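Long-range contacts in vanadium-dependent bromoperoxidase (Corallina officinalis, PDB 1QHB), which catalyses the bromination of organic substrates with hydrogen peroxide and bromide, using bound vanadate, in a dodecameric enzyme whose stability depends on calcium: residues D170-E175 with I320-D325; L237-I242 with Q508-D513; Q280-A285 with L326-H331. All coordinates share one frame; numbering follows the deposited sequence.

Contact 1: residues D170-E175 with I320-D325; sequences DIEFSE and IRTIRD
Two backbone hydrogen bonds tie I171 and F173 to the turn that leads into helix 323-332. I323 N donates to I171 O over 3.2 Å and F173 N to R321 O over 2.9 Å. They bracket E172 and T322, whose CA atoms are the nearest pair across the contact, so this is a single isolated beta bridge rather than a sheet.

Two charge pairs accompany the bridge, very unlike in geometry. R324 grips D170 side-on: NE reaches OD1 at 2.9 Å and NH2 reaches OD2 at 3.0 Å, both oxygens met on the syn side with the carboxylate and guanidinium planes only 28° apart. A bend at chi3 (-61°) turns that guanidinium edge onto the acid; D290 shares NH2, and G288 N also donates to OD2. By contrast, E172 runs alongside R321 with OE1 a long 3.6 Å from NH2 and well out of the guanidinium plane, an electrostatic pairing only; R321 spends NH1 on the carbonyl of E516.

Apolar contact comes from the F173 ring, whose CZ lies 3.9 Å from I323 CG1 and whose CE2 touches I320 CG2; Y236 stacks on the same ring.

One water joins D170 OD1 to T322 OG1, the N-cap hydroxyl that accepts weakly from D325 N. D325 OD2 in return accepts from R321 N at 3.1 Å and weakly from T322 N, completing a capping box. The helix start is therefore held by its own cap and by the 170-175 loop together, and the two-nitrogen grip should fix the rotation of the R324 guanidinium.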
loop_
_atom_site.group_PDB
_atom_site.type_symbol
_atom_site.label_atom_id
_atom_site.label_comp_id
_atom_site.label_asym_id
_atom_site.label_seq_id
_atom_site.Cartn_x
_atom_site.Cartn_y
_atom_site.Cartn_z
ATOM N N ASP A 170 60.223 3.389 29.512
ATOM C CA ASP A 170 60.424 3.061 30.918
ATOM C C ASP A 170 60.549 4.299 31.777
ATOM O O ASP A 170 60.799 4.234 32.966
ATOM C CB ASP A 170 61.568 2.052 31.059
ATOM C CG ASP A 170 61.113 0.746 30.420
ATOM O OD1 ASP A 170 60.117 0.145 30.899
ATOM O OD2 ASP A 170 61.714 0.369 29.414
ATOM N N ILE A 171 60.178 5.450 31.282
ATOM C CA ILE A 171 60.080 6.702 32.003
ATOM C C ILE A 171 58.766 6.720 32.776
ATOM O O ILE A 171 57.713 6.327 32.246
ATOM C CB ILE A 171 60.120 7.858 30.992
ATOM C CG1 ILE A 171 61.565 7.971 30.472
ATOM C CG2 ILE A 171 59.710 9.176 31.617
ATOM C CD1 ILE A 171 61.795 9.056 29.450
ATOM N N GLU A 172 58.790 7.225 34.014
ATOM C CA GLU A 172 57.627 7.332 34.833
ATOM C C GLU A 172 56.811 8.581 34.564
ATOM O O GLU A 172 57.358 9.677 34.538
ATOM C CB GLU A 172 57.981 7.353 36.350
ATOM C CG GLU A 172 58.729 6.084 36.713
ATOM C CD GLU A 172 59.039 5.940 38.184
ATOM O OE1 GLU A 172 58.506 6.658 39.047
ATOM O OE2 GLU A 172 59.811 5.023 38.513
ATOM N N PHE A 173 55.493 8.428 34.458
ATOM C CA PHE A 173 54.642 9.599 34.254
ATOM C C PHE A 173 54.882 10.693 35.289
ATOM O O PHE A 173 54.988 11.879 34.973
ATOM C CB PHE A 173 53.171 9.178 34.353
ATOM C CG PHE A 173 52.733 8.391 33.148
ATOM C CD1 PHE A 173 52.637 9.032 31.926
ATOM C CD2 PHE A 173 52.437 7.050 33.242
ATOM C CE1 PHE A 173 52.248 8.328 30.796
ATOM C CE2 PHE A 173 52.003 6.363 32.111
ATOM C CZ PHE A 173 51.930 6.988 30.906
ATOM N N SER A 174 55.025 10.345 36.569
ATOM C CA SER A 174 55.250 11.335 37.599
ATOM C C SER A 174 56.616 11.990 37.533
ATOM O O SER A 174 56.875 12.865 38.362
ATOM C CB SER A 174 55.082 10.668 38.982
ATOM O OG SER A 174 53.720 10.381 39.227
ATOM N N GLU A 175 57.518 11.600 36.676
ATOM C CA GLU A 175 58.857 12.134 36.579
ATOM C C GLU A 175 59.175 12.765 35.245
ATOM O O GLU A 175 60.346 12.879 34.884
ATOM C CB GLU A 175 59.860 10.984 36.832
ATOM C CG GLU A 175 59.758 10.540 38.290
ATOM C CD GLU A 175 60.783 9.488 38.690
ATOM O OE1 GLU A 175 61.275 8.759 37.815
ATOM O OE2 GLU A 175 61.062 9.384 39.910
ATOM N N ILE A 320 49.686 2.005 37.751
ATOM C CA ILE A 320 50.394 2.420 36.551
ATOM C C ILE A 320 51.477 3.433 36.884
ATOM O O ILE A 320 51.255 4.562 37.321
ATOM C CB ILE A 320 49.444 2.932 35.444
ATOM C CG1 ILE A 320 48.574 1.731 34.971
ATOM C CG2 ILE A 320 50.223 3.508 34.283
ATOM C CD1 ILE A 320 47.338 2.269 34.208
ATOM N N ARG A 321 52.709 3.159 36.458
ATOM C CA ARG A 321 53.868 4.007 36.724
ATOM C C ARG A 321 54.611 4.524 35.522
ATOM O O ARG A 321 55.019 5.687 35.414
ATOM C CB ARG A 321 54.817 3.013 37.479
ATOM C CG ARG A 321 55.599 3.649 38.572
ATOM C CD ARG A 321 56.303 2.657 39.525
ATOM N NE ARG A 321 57.116 3.523 40.390
ATOM C CZ ARG A 321 56.580 4.199 41.418
ATOM N NH1 ARG A 321 55.316 4.118 41.871
ATOM N NH2 ARG A 321 57.450 4.993 42.063
ATOM N N THR A 322 54.893 3.603 34.582
ATOM C CA THR A 322 55.651 3.975 33.409
ATOM C C THR A 322 54.763 3.942 32.164
ATOM O O THR A 322 53.685 3.349 32.169
ATOM C CB THR A 322 56.835 3.028 33.157
ATOM O OG1 THR A 322 56.340 1.672 33.123
ATOM C CG2 THR A 322 57.834 3.016 34.326
ATOM N N ILE A 323 55.263 4.553 31.098
ATOM C CA ILE A 323 54.613 4.461 29.788
ATOM C C ILE A 323 54.383 3.001 29.426
ATOM O O ILE A 323 53.288 2.650 28.985
ATOM C CB ILE A 323 55.493 5.183 28.760
ATOM C CG1 ILE A 323 55.323 6.693 29.029
ATOM C CG2 ILE A 323 55.125 4.838 27.327
ATOM C CD1 ILE A 323 56.164 7.544 28.133
ATOM N N ARG A 324 55.313 2.106 29.759
ATOM C CA ARG A 324 55.195 0.688 29.434
ATOM C C ARG A 324 53.994 0.111 30.144
ATOM O O ARG A 324 53.260 -0.719 29.549
ATOM C CB ARG A 324 56.481 -0.076 29.788
ATOM C CG ARG A 324 56.522 -1.509 29.242
ATOM C CD ARG A 324 57.845 -2.235 29.522
ATOM N NE ARG A 324 59.017 -1.560 28.893
ATOM C CZ ARG A 324 59.328 -1.665 27.609
ATOM N NH1 ARG A 324 58.584 -2.409 26.784
ATOM N NH2 ARG A 324 60.383 -1.033 27.103
ATOM N N ASP A 325 53.763 0.450 31.412
ATOM C CA ASP A 325 52.605 -0.108 32.100
ATOM C C ASP A 325 51.293 0.283 31.406
ATOM O O ASP A 325 50.327 -0.476 31.545
ATOM C CB ASP A 325 52.568 0.328 33.550
ATOM C CG ASP A 325 53.756 -0.146 34.394
ATOM O OD1 ASP A 325 54.419 -1.113 34.037
ATOM O OD2 ASP A 325 54.002 0.485 35.459
HETATM O O HOH W 1 58.524 0.028 32.926
HETATM O O HOH W 2 54.269 7.498 37.497
#

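Contact 2: residues L237-I242 with Q508-D513; sequences LSQFII and QVFEVD
Q239 reaches F510 with its side-chain amide, and the route there is bent. From CB, CG is set beside the backbone N (chi1 -63°), and a second turn at chi2 (-62°) folds the chain so that Q239 CD comes within 3.6 Å of F510 N. Beyond CD the amide divides its work. OE1 accepts from F510 N at 3.0 Å; the bond is straight at hydrogen (163°), although the donor is tilted from the carbonyl plane of the glutamine. The same oxygen lies near the plane of the F510 ring, at its edge, and accepts a hydrogen bond from a water that also donates to Q508 O. NE2 donates to F510 O over 3.1 Å, in the carbonyl plane and on a lone pair, and NE2 also lies 3.7 Å from V509 CG1.

Both polar backbone atoms of F510 are thus engaged by one glutamine. F510 belongs to strand 510-512, half of a two-stranded antiparallel sheet with 519-521; the neighbouring residues V509 and E511 are the ones that bond across to S522 and V520, which is the alternation expected of an antiparallel pair. On the other side the loop is shaped by an ST turn, in which S238 OG accepts from F240 N, and by a backbone bond from I242 N to Q239 O.

That turn carries I242 toward the strand: CD1 sits 3.7 Å from F510 O, while CG2 packs obliquely on V512 CG2 at 4.0 Å and the side chain also touches L519.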
loop_
_atom_site.group_PDB
_atom_site.type_symbol
_atom_site.label_atom_id
_atom_site.label_comp_id
_atom_site.label_asym_id
_atom_site.label_seq_id
_atom_site.Cartn_x
_atom_site.Cartn_y
_atom_site.Cartn_z
ATOM N N LEU A 237 47.455 10.876 33.871
ATOM C CA LEU A 237 46.524 9.781 34.033
ATOM C C LEU A 237 45.208 10.205 34.679
ATOM O O LEU A 237 45.086 10.981 35.630
ATOM C CB LEU A 237 47.109 8.638 34.854
ATOM C CG LEU A 237 48.324 7.935 34.228
ATOM C CD1 LEU A 237 49.016 7.080 35.272
ATOM C CD2 LEU A 237 47.954 7.062 33.040
ATOM N N SER A 238 44.153 9.665 34.054
ATOM C CA SER A 238 42.811 9.952 34.506
ATOM C C SER A 238 42.741 9.443 35.916
ATOM O O SER A 238 43.222 8.315 36.188
ATOM C CB SER A 238 41.818 9.172 33.598
ATOM O OG SER A 238 40.506 9.247 34.186
ATOM N N GLN A 239 41.984 10.101 36.799
ATOM C CA GLN A 239 41.808 9.572 38.144
ATOM C C GLN A 239 41.203 8.179 38.085
ATOM O O GLN A 239 41.415 7.316 38.945
ATOM C CB GLN A 239 40.821 10.462 38.959
ATOM C CG GLN A 239 41.342 11.893 39.163
ATOM C CD GLN A 239 42.646 11.853 39.973
ATOM O OE1 GLN A 239 42.653 11.439 41.140
ATOM N NE2 GLN A 239 43.701 12.238 39.270
ATOM N N PHE A 240 40.369 7.896 37.097
ATOM C CA PHE A 240 39.610 6.659 37.009
ATOM C C PHE A 240 40.408 5.408 36.693
ATOM O O PHE A 240 39.825 4.293 36.811
ATOM C CB PHE A 240 38.478 6.838 35.957
ATOM C CG PHE A 240 37.472 7.894 36.367
ATOM C CD1 PHE A 240 36.842 7.878 37.587
ATOM C CD2 PHE A 240 37.164 8.918 35.505
ATOM C CE1 PHE A 240 35.902 8.841 37.919
ATOM C CE2 PHE A 240 36.253 9.906 35.841
ATOM C CZ PHE A 240 35.624 9.874 37.042
ATOM N N ILE A 241 41.664 5.549 36.301
ATOM C CA ILE A 241 42.514 4.386 36.056
ATOM C C ILE A 241 43.528 4.165 37.170
ATOM O O ILE A 241 44.279 3.180 37.099
ATOM C CB ILE A 241 43.153 4.473 34.659
ATOM C CG1 ILE A 241 43.408 3.078 34.039
ATOM C CG2 ILE A 241 44.341 5.387 34.543
ATOM C CD1 ILE A 241 43.879 3.154 32.642
ATOM N N ILE A 242 43.516 4.960 38.241
ATOM C CA ILE A 242 44.404 4.776 39.362
ATOM C C ILE A 242 43.699 4.804 40.706
ATOM O O ILE A 242 44.212 4.153 41.623
ATOM C CB ILE A 242 45.525 5.826 39.496
ATOM C CG1 ILE A 242 44.971 7.255 39.462
ATOM C CG2 ILE A 242 46.604 5.588 38.463
ATOM C CD1 ILE A 242 46.053 8.303 39.696
ATOM N N GLN A 508 39.380 15.951 44.978
ATOM C CA GLN A 508 40.556 15.222 45.431
ATOM C C GLN A 508 41.313 14.713 44.204
ATOM O O GLN A 508 40.749 13.958 43.396
ATOM C CB GLN A 508 40.194 14.029 46.285
ATOM C CG GLN A 508 39.502 14.240 47.617
ATOM C CD GLN A 508 39.361 12.890 48.323
ATOM O OE1 GLN A 508 38.686 11.971 47.851
ATOM N NE2 GLN A 508 40.025 12.764 49.468
ATOM N N VAL A 509 42.509 15.204 43.987
ATOM C CA VAL A 509 43.319 14.856 42.850
ATOM C C VAL A 509 44.528 14.071 43.312
ATOM O O VAL A 509 45.282 14.541 44.158
ATOM C CB VAL A 509 43.769 16.068 42.028
ATOM C CG1 VAL A 509 44.351 15.643 40.685
ATOM C CG2 VAL A 509 42.588 16.999 41.743
ATOM N N PHE A 510 44.677 12.852 42.780
ATOM C CA PHE A 510 45.769 11.990 43.145
ATOM C C PHE A 510 46.686 11.683 41.983
ATOM O O PHE A 510 46.279 11.776 40.852
ATOM C CB PHE A 510 45.227 10.649 43.636
ATOM C CG PHE A 510 44.522 10.756 44.948
ATOM C CD1 PHE A 510 45.239 10.849 46.131
ATOM C CD2 PHE A 510 43.145 10.833 44.973
ATOM C CE1 PHE A 510 44.557 10.996 47.340
ATOM C CE2 PHE A 510 42.469 10.974 46.170
ATOM C CZ PHE A 510 43.170 11.049 47.357
ATOM N N GLU A 511 47.890 11.303 42.256
ATOM C CA GLU A 511 48.884 10.857 41.272
ATOM C C GLU A 511 49.638 9.670 41.908
ATOM O O GLU A 511 49.520 9.499 43.138
ATOM C CB GLU A 511 49.886 11.925 40.957
ATOM C CG GLU A 511 49.437 13.037 40.033
ATOM C CD GLU A 511 50.503 14.129 39.974
ATOM O OE1 GLU A 511 51.592 13.758 39.502
ATOM O OE2 GLU A 511 50.241 15.281 40.380
ATOM N N VAL A 512 50.468 9.018 41.124
ATOM C CA VAL A 512 51.240 7.885 41.662
ATOM C C VAL A 512 52.541 8.479 42.227
ATOM O O VAL A 512 53.200 9.311 41.630
ATOM C CB VAL A 512 51.482 6.815 40.596
ATOM C CG1 VAL A 512 52.383 5.681 41.080
ATOM C CG2 VAL A 512 50.177 6.167 40.090
ATOM N N ASP A 513 52.936 8.090 43.424
ATOM C CA ASP A 513 54.148 8.577 44.068
ATOM C C ASP A 513 55.397 8.245 43.278
ATOM O O ASP A 513 55.581 7.207 42.634
ATOM C CB ASP A 513 54.220 7.918 45.444
ATOM C CG ASP A 513 55.346 8.447 46.305
ATOM O OD1 ASP A 513 55.267 9.600 46.733
ATOM O OD2 ASP A 513 56.347 7.767 46.536
HETATM O O HOH W 3 40.304 11.473 42.521
#

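Contact 3: residues Q280-A285 with L326-H331; sequences QRVRIA and LATWVH
T328 and W329 carry the helix side of this contact, against V282, R283 and A285 of the strand. T328 comes first and points toward the strand. Its CG2, anti to the backbone N (chi1 of OG1 -58°), lies 3.7 Å from R283 O and also reaches V282 CG2, while OG1 approaches A285 CB at 3.6 Å. This hydroxyl is hydrogen-bonded to R324 O one helical turn back, and a water 2.9 Å from OG1 accepts from A285 N and lies within bonding distance of R283 O.

The helix thus packs across the central strand, 276-285, of a three-stranded antiparallel sheet with 270-273 and 313-318 at its edges; the local axes pass 8.2 Å apart at 117°. The second subunit meets the same place, where D265 of that subunit forms a salt bridge with R283 and S275 of that subunit bonds to T328 O.

W329 follows. Its indole crosses V282 obliquely, W329 CD1 lying 4.1 Å from V282 CG2, and NE1 donates to a water at 2.7 Å that also lies 2.9 Å from Q280 OE1. The indole side chain sits about 6 Å from that of H485, a residue of the vanadate site.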
loop_
_atom_site.group_PDB
_atom_site.type_symbol
_atom_site.label_atom_id
_atom_site.label_comp_id
_atom_site.label_asym_id
_atom_site.label_seq_id
_atom_site.Cartn_x
_atom_site.Cartn_y
_atom_site.Cartn_z
ATOM N N GLN A 280 43.245 -1.778 40.856
ATOM C CA GLN A 280 43.741 -1.028 39.752
ATOM C C GLN A 280 45.204 -1.356 39.416
ATOM O O GLN A 280 45.751 -0.832 38.423
ATOM C CB GLN A 280 43.685 0.493 40.034
ATOM C CG GLN A 280 42.281 1.031 40.240
ATOM C CD GLN A 280 41.626 1.455 38.929
ATOM O OE1 GLN A 280 41.766 0.760 37.911
ATOM N NE2 GLN A 280 40.936 2.609 38.990
ATOM N N ARG A 281 45.864 -2.198 40.202
ATOM C CA ARG A 281 47.281 -2.476 39.957
ATOM C C ARG A 281 47.432 -3.388 38.745
ATOM O O ARG A 281 46.721 -4.399 38.694
ATOM C CB ARG A 281 47.900 -3.117 41.217
ATOM C CG ARG A 281 47.937 -2.169 42.407
ATOM C CD ARG A 281 48.820 -2.690 43.534
ATOM N NE ARG A 281 49.393 -1.564 44.285
ATOM C CZ ARG A 281 48.722 -0.840 45.189
ATOM N NH1 ARG A 281 47.481 -1.141 45.576
ATOM N NH2 ARG A 281 49.307 0.167 45.800
ATOM N N VAL A 282 48.289 -3.005 37.809
ATOM C CA VAL A 282 48.503 -3.754 36.590
ATOM C C VAL A 282 49.726 -4.648 36.648
ATOM O O VAL A 282 50.706 -4.415 37.369
ATOM C CB VAL A 282 48.707 -2.709 35.436
ATOM C CG1 VAL A 282 49.998 -1.912 35.691
ATOM C CG2 VAL A 282 48.759 -3.368 34.064
ATOM N N ARG A 283 49.722 -5.736 35.860
ATOM C CA ARG A 283 50.846 -6.645 35.751
ATOM C C ARG A 283 52.039 -5.881 35.210
ATOM O O ARG A 283 51.879 -4.897 34.478
ATOM C CB ARG A 283 50.500 -7.878 34.912
ATOM C CG ARG A 283 49.453 -8.752 35.567
ATOM C CD ARG A 283 49.699 -9.112 37.002
ATOM N NE ARG A 283 48.809 -10.144 37.495
ATOM C CZ ARG A 283 48.780 -10.532 38.770
ATOM N NH1 ARG A 283 49.567 -9.996 39.688
ATOM N NH2 ARG A 283 47.964 -11.508 39.167
ATOM N N ILE A 284 53.254 -6.313 35.619
ATOM C CA ILE A 284 54.441 -5.561 35.252
ATOM C C ILE A 284 55.286 -6.223 34.193
ATOM O O ILE A 284 56.009 -7.195 34.566
ATOM C CB ILE A 284 55.339 -5.378 36.520
ATOM C CG1 ILE A 284 54.552 -4.681 37.619
ATOM C CG2 ILE A 284 56.602 -4.584 36.192
ATOM C CD1 ILE A 284 55.010 -5.128 39.017
ATOM N N ALA A 285 55.237 -5.690 32.978
ATOM C CA ALA A 285 56.075 -6.268 31.928
ATOM C C ALA A 285 57.539 -5.891 32.196
ATOM O O ALA A 285 57.828 -4.756 32.593
ATOM C CB ALA A 285 55.686 -5.722 30.542
ATOM N N LEU A 326 51.152 1.482 30.853
ATOM C CA LEU A 326 49.919 1.855 30.168
ATOM C C LEU A 326 49.838 1.003 28.921
ATOM O O LEU A 326 48.782 0.449 28.637
ATOM C CB LEU A 326 49.860 3.367 29.871
ATOM C CG LEU A 326 48.538 3.863 29.308
ATOM C CD1 LEU A 326 47.368 3.470 30.219
ATOM C CD2 LEU A 326 48.551 5.361 29.016
ATOM N N ALA A 327 50.933 0.747 28.194
ATOM C CA ALA A 327 50.919 -0.202 27.071
ATOM C C ALA A 327 50.474 -1.569 27.535
ATOM O O ALA A 327 49.587 -2.251 26.942
ATOM C CB ALA A 327 52.322 -0.290 26.466
ATOM N N THR A 328 50.997 -2.080 28.635
ATOM C CA THR A 328 50.573 -3.396 29.132
ATOM C C THR A 328 49.073 -3.395 29.450
ATOM O O THR A 328 48.355 -4.399 29.278
ATOM C CB THR A 328 51.314 -3.814 30.429
ATOM O OG1 THR A 328 52.717 -3.813 30.104
ATOM C CG2 THR A 328 50.920 -5.192 30.966
ATOM N N TRP A 329 48.569 -2.328 30.058
ATOM C CA TRP A 329 47.146 -2.227 30.384
ATOM C C TRP A 329 46.277 -2.428 29.124
ATOM O O TRP A 329 45.307 -3.219 29.156
ATOM C CB TRP A 329 46.900 -0.829 30.995
ATOM C CG TRP A 329 45.684 -0.767 31.880
ATOM C CD1 TRP A 329 45.666 -0.809 33.241
ATOM C CD2 TRP A 329 44.311 -0.677 31.471
ATOM N NE1 TRP A 329 44.364 -0.753 33.709
ATOM C CE2 TRP A 329 43.521 -0.672 32.638
ATOM C CE3 TRP A 329 43.690 -0.648 30.220
ATOM C CZ2 TRP A 329 42.133 -0.590 32.627
ATOM C CZ3 TRP A 329 42.304 -0.569 30.177
ATOM C CH2 TRP A 329 41.534 -0.534 31.374
ATOM N N VAL A 330 46.644 -1.793 28.012
ATOM C CA VAL A 330 45.841 -1.879 26.791
ATOM C C VAL A 330 46.213 -3.064 25.898
ATOM O O VAL A 330 45.671 -3.239 24.798
ATOM C CB VAL A 330 45.879 -0.552 25.969
ATOM C CG1 VAL A 330 45.432 0.671 26.756
ATOM C CG2 VAL A 330 47.284 -0.347 25.431
ATOM N N HIS A 331 47.065 -4.002 26.381
ATOM C CA HIS A 331 47.387 -5.153 25.596
ATOM C C HIS A 331 46.211 -6.143 25.733
ATOM O O HIS A 331 45.917 -6.912 24.826
ATOM C CB HIS A 331 48.667 -5.850 26.091
ATOM C CG HIS A 331 49.201 -6.877 25.119
ATOM N ND1 HIS A 331 50.423 -7.508 25.267
ATOM C CD2 HIS A 331 48.740 -7.292 23.910
ATOM C CE1 HIS A 331 50.646 -8.314 24.233
ATOM N NE2 HIS A 331 49.640 -8.202 23.402
HETATM O O HOH W 4 44.008 0.086 36.234
HETATM O O HOH W 5 53.697 -3.151 32.717
#

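In the fold
The three contacts cluster on one side of the chain's centre, their centres 11 to 15 Å apart. Contacts 1 and 3 share helix 323-332, contact 1 at its N-terminal start and contact 3 further along, and I320 packs on W329 and V282 between them. Contact 2 joins contact 1 through S174 OG and V512 O, and contact 3 through F240 O and Q280 NE2. Along the chain, contacts 1 and 2 alternate, as do 1 and 3, whereas contact 3 lies within the loop closed by contact 2. Contacts 1 and 3 are thus built on one helix and contact 2 is bonded to both, linking the two-stranded sheet of 510-512 and 519-521 to the surroundings of the vanadate site and to a neighbouring subunit.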